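Local coordinates for protein NtrC family transcriptional regulator (Clostridium acetobutylicum ATCC 824, PDB 2Q5C) that probably regulates transcription by sequence-specific DNA binding and ATP-dependent sigma-54 activation, and is represented here by its N-terminal part, of the propionate-activator (PrpR) type, at residues N89-G94 with L116-K121; D82-V87 with S105-H110; K137-N142 with Q159-E164. All blocks are in the same frame, centred on the assembly; numbering follows the deposited sequence.

All three contacts lie in the lobe built on the parallel sheet of strands 119-125, 96-102, 145-148 and 162-165. Contacts 1 and 2 share helix 80-90, and their centres are about 11 Å apart. Contact 2, with two buried residues and none exposed among those touching, is apolar. Contact 1, farther along the chain, adds a solvent-accessible lysine that bonds to a carbonyl. Contact 3 lies across the sheet: Val138 touches Ala98 and Ile100, whereas helix 80-90 touches Leu97 and Leu99. Its chemistry echoes contact 1: a lysine whose methylenes touch an aliphatic side chain and whose NZ bonds to a carbonyl where a helix ends. Contacts 1 and 3 are joined by the Arg92-Glu164 salt bridge and the Phe93-Tyr162 stack.

Contact 1 of 3, residues N89-G94 with L116-K121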
loop_
_atom_site.group_PDB
_atom_site.type_symbol
_atom_site.label_atom_id
_atom_site.label_comp_id
_atom_site.label_asym_id
_atom_site.label_seq_id
_atom_site.Cartn_x
_atom_site.Cartn_y
_atom_site.Cartn_z
ATOM N N ASN A 89 17.153 -1.435 -0.102
ATOM C CA ASN A 89 17.314 -1.055 -1.493
ATOM C C ASN A 89 17.642 0.423 -1.635
ATOM O O ASN A 89 18.472 0.795 -2.483
ATOM C CB ASN A 89 16.033 -1.328 -2.255
ATOM C CG ASN A 89 15.827 -2.788 -2.557
ATOM O OD1 ASN A 89 16.778 -3.531 -2.775
ATOM N ND2 ASN A 89 14.567 -3.190 -2.644
ATOM N N ALA A 90 17.037 1.258 -0.799
ATOM C CA ALA A 90 17.225 2.723 -0.879
ATOM C C ALA A 90 18.644 3.154 -0.538
ATOM O O ALA A 90 19.070 4.243 -0.932
ATOM C CB ALA A 90 16.221 3.439 0.015
ATOM N N LYS A 91 19.375 2.296 0.156
ATOM C CA LYS A 91 20.742 2.628 0.576
ATOM C C LYS A 91 21.644 2.822 -0.617
ATOM O O LYS A 91 22.722 3.450 -0.501
ATOM C CB LYS A 91 21.321 1.522 1.458
ATOM C CG LYS A 91 20.838 1.563 2.866
ATOM C CD LYS A 91 21.454 0.436 3.725
ATOM C CE LYS A 91 22.990 0.594 3.875
ATOM N NZ LYS A 91 23.554 -0.602 4.578
ATOM N N ARG A 92 21.243 2.325 -1.768
ATOM C CA ARG A 92 22.111 2.561 -2.934
ATOM C C ARG A 92 22.210 4.036 -3.267
ATOM O O ARG A 92 23.160 4.456 -3.954
ATOM C CB ARG A 92 21.639 1.795 -4.147
ATOM C CG ARG A 92 20.383 2.295 -4.770
ATOM C CD ARG A 92 19.957 1.258 -5.774
ATOM N NE ARG A 92 18.855 1.652 -6.645
ATOM C CZ ARG A 92 17.569 1.609 -6.303
ATOM N NH1 ARG A 92 17.203 1.228 -5.067
ATOM N NH2 ARG A 92 16.647 1.971 -7.189
ATOM N N PHE A 93 21.215 4.816 -2.836
ATOM C CA PHE A 93 21.209 6.259 -3.139
ATOM C C PHE A 93 21.965 7.082 -2.133
ATOM O O PHE A 93 22.345 8.225 -2.439
ATOM C CB PHE A 93 19.783 6.807 -3.248
ATOM C CG PHE A 93 18.940 6.155 -4.304
ATOM C CD1 PHE A 93 19.265 6.257 -5.644
ATOM C CD2 PHE A 93 17.783 5.468 -3.949
ATOM C CE1 PHE A 93 18.458 5.666 -6.621
ATOM C CE2 PHE A 93 16.961 4.885 -4.924
ATOM C CZ PHE A 93 17.302 4.986 -6.254
ATOM N N GLY A 94 22.124 6.572 -0.915
ATOM C CA GLY A 94 22.737 7.323 0.182
ATOM C C GLY A 94 22.305 6.720 1.501
ATOM O O GLY A 94 21.524 5.766 1.501
ATOM N N LEU A 116 20.431 -1.586 9.764
ATOM C CA LEU A 116 20.848 -1.354 8.377
ATOM C C LEU A 116 21.883 -0.237 8.204
ATOM O O LEU A 116 22.336 0.029 7.078
ATOM C CB LEU A 116 19.621 -1.142 7.464
ATOM C CG LEU A 116 18.776 -2.391 7.165
ATOM C CD1 LEU A 116 17.632 -2.000 6.246
ATOM C CD2 LEU A 116 19.607 -3.500 6.529
ATOM N N GLY A 117 22.267 0.413 9.291
ATOM C CA GLY A 117 23.338 1.402 9.253
ATOM C C GLY A 117 22.973 2.623 8.437
ATOM O O GLY A 117 23.771 3.123 7.628
ATOM N N VAL A 118 21.752 3.101 8.647
ATOM C CA VAL A 118 21.224 4.296 7.986
ATOM C C VAL A 118 20.754 5.334 8.993
ATOM O O VAL A 118 20.648 5.046 10.194
ATOM C CB VAL A 118 20.047 3.939 7.036
ATOM C CG1 VAL A 118 20.541 3.119 5.879
ATOM C CG2 VAL A 118 18.944 3.199 7.783
ATOM N N LYS A 119 20.524 6.553 8.514
ATOM C CA LYS A 119 19.900 7.584 9.314
ATOM C C LYS A 119 18.519 7.782 8.726
ATOM O O LYS A 119 18.364 7.909 7.506
ATOM C CB LYS A 119 20.709 8.892 9.244
ATOM C CG LYS A 119 20.250 9.938 10.250
ATOM C CD LYS A 119 21.219 11.114 10.302
ATOM C CE LYS A 119 20.663 12.215 11.205
ATOM N NZ LYS A 119 20.890 13.570 10.598
ATOM N N ILE A 120 17.519 7.756 9.590
ATOM C CA ILE A 120 16.142 7.837 9.144
ATOM C C ILE A 120 15.433 8.939 9.886
ATOM O O ILE A 120 15.496 8.998 11.126
ATOM C CB ILE A 120 15.419 6.493 9.405
ATOM C CG1 ILE A 120 15.952 5.424 8.452
ATOM C CG2 ILE A 120 13.906 6.615 9.205
ATOM C CD1 ILE A 120 15.562 4.050 8.814
ATOM N N LYS A 121 14.775 9.814 9.137
ATOM C CA LYS A 121 13.818 10.752 9.721
ATOM C C LYS A 121 12.438 10.254 9.342
ATOM O O LYS A 121 12.151 10.045 8.173
ATOM C CB LYS A 121 14.037 12.173 9.224
ATOM C CG LYS A 121 13.184 13.203 9.965
ATOM C CD LYS A 121 13.841 14.595 9.963
ATOM C CE LYS A 121 13.095 15.604 10.852
ATOM N NZ LYS A 121 12.850 15.121 12.245
#
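Lys91 crosses Val118 and ends on the carbonyl of Leu116, tying the residues that follow helix 80-90 to the turn between helix 109-116 and strand 119-125. That turn belongs to the beta-alpha-beta crossover of a parallel, Rossmann-like sheet. From CB, which points toward the turn, the chain reaches Lys91 CG, whose distance of 3.4 Å to Val118 CG1 is tighter than usual for two carbons. Lys91 CD also lies over this methyl, 3.6 Å from Val118 CG1, and is already 3.5 Å from Leu116 O. A bend at chi3 (65°), after an extended chi2, swings the rest of the chain to the oxygen. Lys91 CE comes within 3.3 Å of Leu116 O, and Lys91 NZ donates a hydrogen bond of 2.9 Å to the same atom. Leu116 is the last residue of helix 109-116, and Gly117 leaves it with positive phi; an ammonium group would probably be favoured by this carbonyl-rich helix end. The Leu116 side chain packs on Met84, Val87 and Tyr88, while Val118 also touches Val87. At the oxygen, the C=O...NZ angle is 155°, with Lys91 NZ tilted 20° from the carbonyl plane of Leu116.

Contact 2 of 3, residues D82-V87 with S105-H110; sequences DTMRAV and SIVDKH
No ring or amide face takes part where Thr83 and Met84 meet Ile106 and Val107; the flat groups of Asp82, Arg85, Asp108 and His110 all stay clear of the opposite segment, and the touching surfaces are branched carbons and a thioether. The tightest approach is methyl to methyl: Thr83 CG2 lies 3.5 Å from Val107 CG1. Behind it, Thr83 CB is 4.0 Å from the same Val107 CG1. Val107 offers that methyl because chi1 (56°) sets it between the backbone N and the carbonyl carbon. Thr83 OG1 lies 4.1 Å from Ile106 CG2, a van der Waals approach; its polar partner is the backbone O of Thr79, four residues back, just ahead of helix 80-90, and the methyl faces the loop. This loop leads from strand 96-102 into helix 109-116, within a beta-alpha-beta crossover of the Rossmann-like lobe, and Asp108 N-caps the helix through an OD1 bond to Glu111 N. Thr83 also rests on Leu99 of the strand and on Ile166, and Ile106 on Ala101. Met84 extends the apolar patch, with Met84 SD 4.3 Å from Val107 CG2, although a second conformer of this methionine makes that contact doubtful.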
loop_
_atom_site.group_PDB
_atom_site.type_symbol
_atom_site.label_atom_id
_atom_site.label_comp_id
_atom_site.label_asym_id
_atom_site.label_seq_id
_atom_site.Cartn_x
_atom_site.Cartn_y
_atom_site.Cartn_z
ATOM N N ASP A 82 8.720 -5.918 4.731
ATOM C CA ASP A 82 8.504 -5.121 3.510
ATOM C C ASP A 82 9.255 -3.795 3.652
ATOM O O ASP A 82 9.909 -3.309 2.698
ATOM C CB ASP A 82 7.022 -4.754 3.321
ATOM C CG ASP A 82 6.104 -5.934 2.978
ATOM O OD1 ASP A 82 6.560 -6.875 2.310
ATOM O OD2 ASP A 82 4.903 -5.813 3.365
ATOM N N THR A 83 9.146 -3.169 4.822
ATOM C CA THR A 83 9.820 -1.874 5.058
ATOM C C THR A 83 11.349 -2.041 5.029
ATOM O O THR A 83 12.045 -1.243 4.410
ATOM C CB THR A 83 9.351 -1.294 6.383
ATOM O OG1 THR A 83 7.940 -1.065 6.300
ATOM C CG2 THR A 83 10.012 0.076 6.609
ATOM N N MET A 84 11.866 -3.065 5.687
ATOM C CA MET A 84 13.298 -3.274 5.692
ATOM C C MET A 84 13.801 -3.497 4.290
ATOM O O MET A 84 14.818 -2.912 3.924
ATOM C CB MET A 84 13.664 -4.444 6.600
ATOM C CG MET A 84 13.260 -4.233 8.036
ATOM S SD MET A 84 13.951 -2.731 8.789
ATOM C CE MET A 84 15.636 -3.268 9.154
ATOM N N ARG A 85 13.109 -4.321 3.492
ATOM C CA ARG A 85 13.542 -4.537 2.087
ATOM C C ARG A 85 13.680 -3.198 1.352
ATOM O O ARG A 85 14.657 -2.982 0.617
ATOM C CB ARG A 85 12.505 -5.354 1.318
ATOM C CG ARG A 85 12.479 -6.849 1.584
ATOM C CD ARG A 85 11.269 -7.441 0.890
ATOM N NE ARG A 85 11.424 -8.875 0.652
ATOM C CZ ARG A 85 10.433 -9.691 0.296
ATOM N NH1 ARG A 85 9.219 -9.233 0.138
ATOM N NH2 ARG A 85 10.684 -10.994 0.122
ATOM N N ALA A 86 12.727 -2.295 1.563
ATOM C CA ALA A 86 12.765 -1.015 0.870
ATOM C C ALA A 86 13.916 -0.159 1.362
ATOM O O ALA A 86 14.602 0.464 0.531
ATOM C CB ALA A 86 11.448 -0.280 0.998
ATOM N N VAL A 87 14.148 -0.116 2.661
ATOM C CA VAL A 87 15.260 0.688 3.185
ATOM C C VAL A 87 16.582 0.119 2.674
ATOM O O VAL A 87 17.499 0.860 2.265
ATOM C CB VAL A 87 15.217 0.721 4.692
ATOM C CG1 VAL A 87 16.523 1.370 5.248
ATOM C CG2 VAL A 87 13.975 1.475 5.163
ATOM N N SER A 105 3.841 4.363 12.677
ATOM C CA SER A 105 5.019 3.588 12.290
ATOM C C SER A 105 4.688 2.105 12.135
ATOM O O SER A 105 3.881 1.564 12.894
ATOM C CB SER A 105 6.097 3.709 13.367
ATOM O OG SER A 105 6.318 5.072 13.697
ATOM N N ILE A 106 5.317 1.467 11.156
ATOM C CA ILE A 106 5.238 0.009 10.999
ATOM C C ILE A 106 6.402 -0.678 11.735
ATOM O O ILE A 106 6.232 -1.682 12.444
ATOM C CB ILE A 106 5.231 -0.396 9.497
ATOM C CG1 ILE A 106 3.942 0.069 8.814
ATOM C CG2 ILE A 106 5.359 -1.889 9.335
ATOM C CD1 ILE A 106 4.059 1.399 8.072
ATOM N N VAL A 107 7.594 -0.143 11.519
ATOM C CA VAL A 107 8.789 -0.650 12.166
ATOM C C VAL A 107 9.338 0.508 13.007
ATOM O O VAL A 107 9.169 1.676 12.650
ATOM C CB VAL A 107 9.811 -1.204 11.112
ATOM C CG1 VAL A 107 10.142 -0.150 10.109
ATOM C CG2 VAL A 107 11.052 -1.759 11.781
ATOM N N ASP A 108 9.967 0.198 14.138
ATOM C CA ASP A 108 10.643 1.233 14.908
ATOM C C ASP A 108 11.835 1.785 14.102
ATOM O O ASP A 108 12.720 1.022 13.680
ATOM C CB ASP A 108 11.060 0.635 16.251
ATOM C CG ASP A 108 11.704 1.635 17.156
ATOM O OD1 ASP A 108 12.848 2.039 16.879
ATOM O OD2 ASP A 108 11.066 2.021 18.165
ATOM N N LYS A 109 11.798 3.102 13.885
ATOM C CA LYS A 109 12.786 3.818 13.080
ATOM C C LYS A 109 14.193 3.559 13.597
ATOM O O LYS A 109 15.114 3.249 12.818
ATOM C CB LYS A 109 12.462 5.317 13.070
ATOM C CG LYS A 109 13.624 6.223 12.768
ATOM C CD LYS A 109 13.226 7.656 13.057
ATOM C CE LYS A 109 14.174 8.282 14.049
ATOM N NZ LYS A 109 15.615 8.059 13.724
ATOM N N HIS A 110 14.342 3.652 14.915
ATOM C CA HIS A 110 15.646 3.459 15.550
ATOM C C HIS A 110 16.181 2.052 15.348
ATOM O O HIS A 110 17.378 1.841 15.182
ATOM C CB HIS A 110 15.608 3.772 17.046
ATOM C CG HIS A 110 15.188 5.170 17.369
ATOM N ND1 HIS A 110 15.947 6.279 17.068
ATOM C CD2 HIS A 110 14.099 5.627 18.022
ATOM C CE1 HIS A 110 15.328 7.359 17.500
ATOM N NE2 HIS A 110 14.199 6.995 18.070
#

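Contact 3 of 3, residues K137-N142 with Q159-E164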
loop_
_atom_site.group_PDB
_atom_site.type_symbol
_atom_site.label_atom_id
_atom_site.label_comp_id
_atom_site.label_asym_id
_atom_site.label_seq_id
_atom_site.Cartn_x
_atom_site.Cartn_y
_atom_site.Cartn_z
ATOM N N LYS A 137 8.427 19.336 2.947
ATOM C CA LYS A 137 9.101 19.313 4.230
ATOM C C LYS A 137 10.376 18.488 4.156
ATOM O O LYS A 137 11.406 18.877 4.675
ATOM C CB LYS A 137 8.176 18.797 5.350
ATOM C CG LYS A 137 8.729 19.073 6.704
ATOM C CD LYS A 137 7.783 18.607 7.792
ATOM C CE LYS A 137 8.322 18.982 9.121
ATOM N NZ LYS A 137 7.375 18.575 10.206
ATOM N N VAL A 138 10.313 17.307 3.543
ATOM C CA VAL A 138 11.502 16.477 3.358
ATOM C C VAL A 138 12.666 17.255 2.745
ATOM O O VAL A 138 13.790 17.175 3.260
ATOM C CB VAL A 138 11.164 15.219 2.507
ATOM C CG1 VAL A 138 12.432 14.402 2.183
ATOM C CG2 VAL A 138 10.136 14.360 3.270
ATOM N N LYS A 139 12.382 18.013 1.680
ATOM C CA LYS A 139 13.422 18.777 0.969
ATOM C C LYS A 139 14.037 19.753 1.943
ATOM O O LYS A 139 15.251 19.930 1.962
ATOM C CB LYS A 139 12.868 19.587 -0.202
ATOM C CG LYS A 139 12.402 18.801 -1.363
ATOM C CD LYS A 139 11.832 19.702 -2.449
ATOM C CE LYS A 139 12.781 19.843 -3.632
ATOM N NZ LYS A 139 12.012 20.197 -4.875
ATOM N N THR A 140 13.211 20.399 2.778
ATOM C CA THR A 140 13.736 21.418 3.695
ATOM C C THR A 140 14.624 20.823 4.770
ATOM O O THR A 140 15.430 21.550 5.414
ATOM C CB THR A 140 12.626 22.267 4.382
ATOM O OG1 THR A 140 11.885 21.471 5.341
ATOM C CG2 THR A 140 11.714 22.883 3.382
ATOM N N GLU A 141 14.493 19.507 4.999
ATOM C CA GLU A 141 15.319 18.792 5.955
ATOM C C GLU A 141 16.613 18.300 5.317
ATOM O O GLU A 141 17.369 17.556 5.935
ATOM C CB GLU A 141 14.544 17.601 6.568
ATOM C CG GLU A 141 13.324 17.980 7.373
ATOM C CD GLU A 141 13.636 18.680 8.683
ATOM O OE1 GLU A 141 14.777 18.567 9.192
ATOM O OE2 GLU A 141 12.708 19.323 9.221
ATOM N N ASN A 142 16.859 18.708 4.070
ATOM C CA ASN A 142 18.054 18.305 3.327
ATOM C C ASN A 142 18.139 16.790 3.084
ATOM O O ASN A 142 19.221 16.206 2.990
ATOM C CB ASN A 142 19.335 18.813 4.019
ATOM C CG ASN A 142 20.518 18.888 3.064
ATOM O OD1 ASN A 142 20.370 19.160 1.858
ATOM N ND2 ASN A 142 21.707 18.592 3.596
ATOM N N GLN A 159 9.101 15.991 -7.132
ATOM C CA GLN A 159 9.811 17.106 -6.512
ATOM C C GLN A 159 11.354 16.928 -6.572
ATOM O O GLN A 159 12.090 17.653 -5.900
ATOM C CB GLN A 159 9.285 17.398 -5.088
ATOM C CG GLN A 159 7.773 17.831 -5.011
ATOM C CD GLN A 159 7.325 18.495 -3.672
ATOM O OE1 GLN A 159 8.077 19.257 -3.031
ATOM N NE2 GLN A 159 6.070 18.214 -3.256
ATOM N N GLY A 160 11.811 15.976 -7.381
ATOM C CA GLY A 160 13.241 15.795 -7.683
ATOM C C GLY A 160 14.037 14.995 -6.678
ATOM O O GLY A 160 15.276 15.065 -6.643
ATOM N N LEU A 161 13.338 14.197 -5.872
ATOM C CA LEU A 161 14.011 13.325 -4.914
ATOM C C LEU A 161 14.087 11.897 -5.440
ATOM O O LEU A 161 13.472 11.572 -6.445
ATOM C CB LEU A 161 13.284 13.335 -3.571
ATOM C CG LEU A 161 13.007 14.717 -2.974
ATOM C CD1 LEU A 161 12.255 14.557 -1.684
ATOM C CD2 LEU A 161 14.313 15.522 -2.790
ATOM N N TYR A 162 14.879 11.059 -4.784
ATOM C CA TYR A 162 14.834 9.624 -5.079
ATOM C C TYR A 162 13.698 9.013 -4.259
ATOM O O TYR A 162 13.482 9.393 -3.120
ATOM C CB TYR A 162 16.130 8.954 -4.678
ATOM C CG TYR A 162 17.351 9.347 -5.473
ATOM C CD1 TYR A 162 17.453 9.041 -6.817
ATOM C CD2 TYR A 162 18.403 9.997 -4.855
ATOM C CE1 TYR A 162 18.579 9.376 -7.535
ATOM C CE2 TYR A 162 19.539 10.342 -5.570
ATOM C CZ TYR A 162 19.603 10.031 -6.907
ATOM O OH TYR A 162 20.723 10.338 -7.654
ATOM N N GLY A 163 13.016 8.053 -4.864
ATOM C CA GLY A 163 11.868 7.379 -4.221
ATOM C C GLY A 163 12.046 5.883 -4.289
ATOM O O GLY A 163 12.384 5.322 -5.341
ATOM N N GLU A 164 11.850 5.222 -3.160
ATOM C CA GLU A 164 11.916 3.780 -3.141
ATOM C C GLU A 164 10.613 3.283 -2.484
ATOM O O GLU A 164 10.336 3.561 -1.304
ATOM C CB GLU A 164 13.095 3.315 -2.312
ATOM C CG GLU A 164 13.205 1.786 -2.266
ATOM C CD GLU A 164 13.816 1.188 -3.527
ATOM O OE1 GLU A 164 14.642 1.868 -4.195
ATOM O OE2 GLU A 164 13.480 0.030 -3.859
#
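Lys139 NZ donates a 2.7 Å hydrogen bond to Gln159 O, a polar link between helix 131-140 and the turn after helix 150-158. Both helices flank the parallel sheet of a Rossmann-like lobe, and the second finishes in a Schellman motif with Gly160, of positive phi, as its C-prime residue. Gln159 is the first residue beyond helical phi/psi, so its carbonyl lies at the helix terminus, where a positive charge would probably be welcome. The donor comes in at a C=O...NZ angle of 137°, tilted 19° from the carbonyl plane. With chi2 extended, a bend at chi3 (105°) brings Lys139 CE to within 3.2 Å of Gln159 O. Nearer the backbone, Lys139 CD passes 3.8 Å from Gln159 OE1. That amide is fixed from outside the two segments: OE1 bonds with Ser136 OG and NE2 with Thr132 O, which ties the two helices together a second time, while Glu155 OE2 holds NE2 from the amide's own helix. Beside the lysine bond, Leu161, leading into strand 162-165, divides its methyls between two neighbouring helix residues. Leu161 CD2 lies 4.1 Å from Lys139 CG, against the aliphatic part of the lysine. Val138, whose other neighbours include Phe123, Ala98 and Ile100, is buried toward the sheet; Val138 CG1, anti to the backbone N, meets Leu161 CD1 at 3.9 Å.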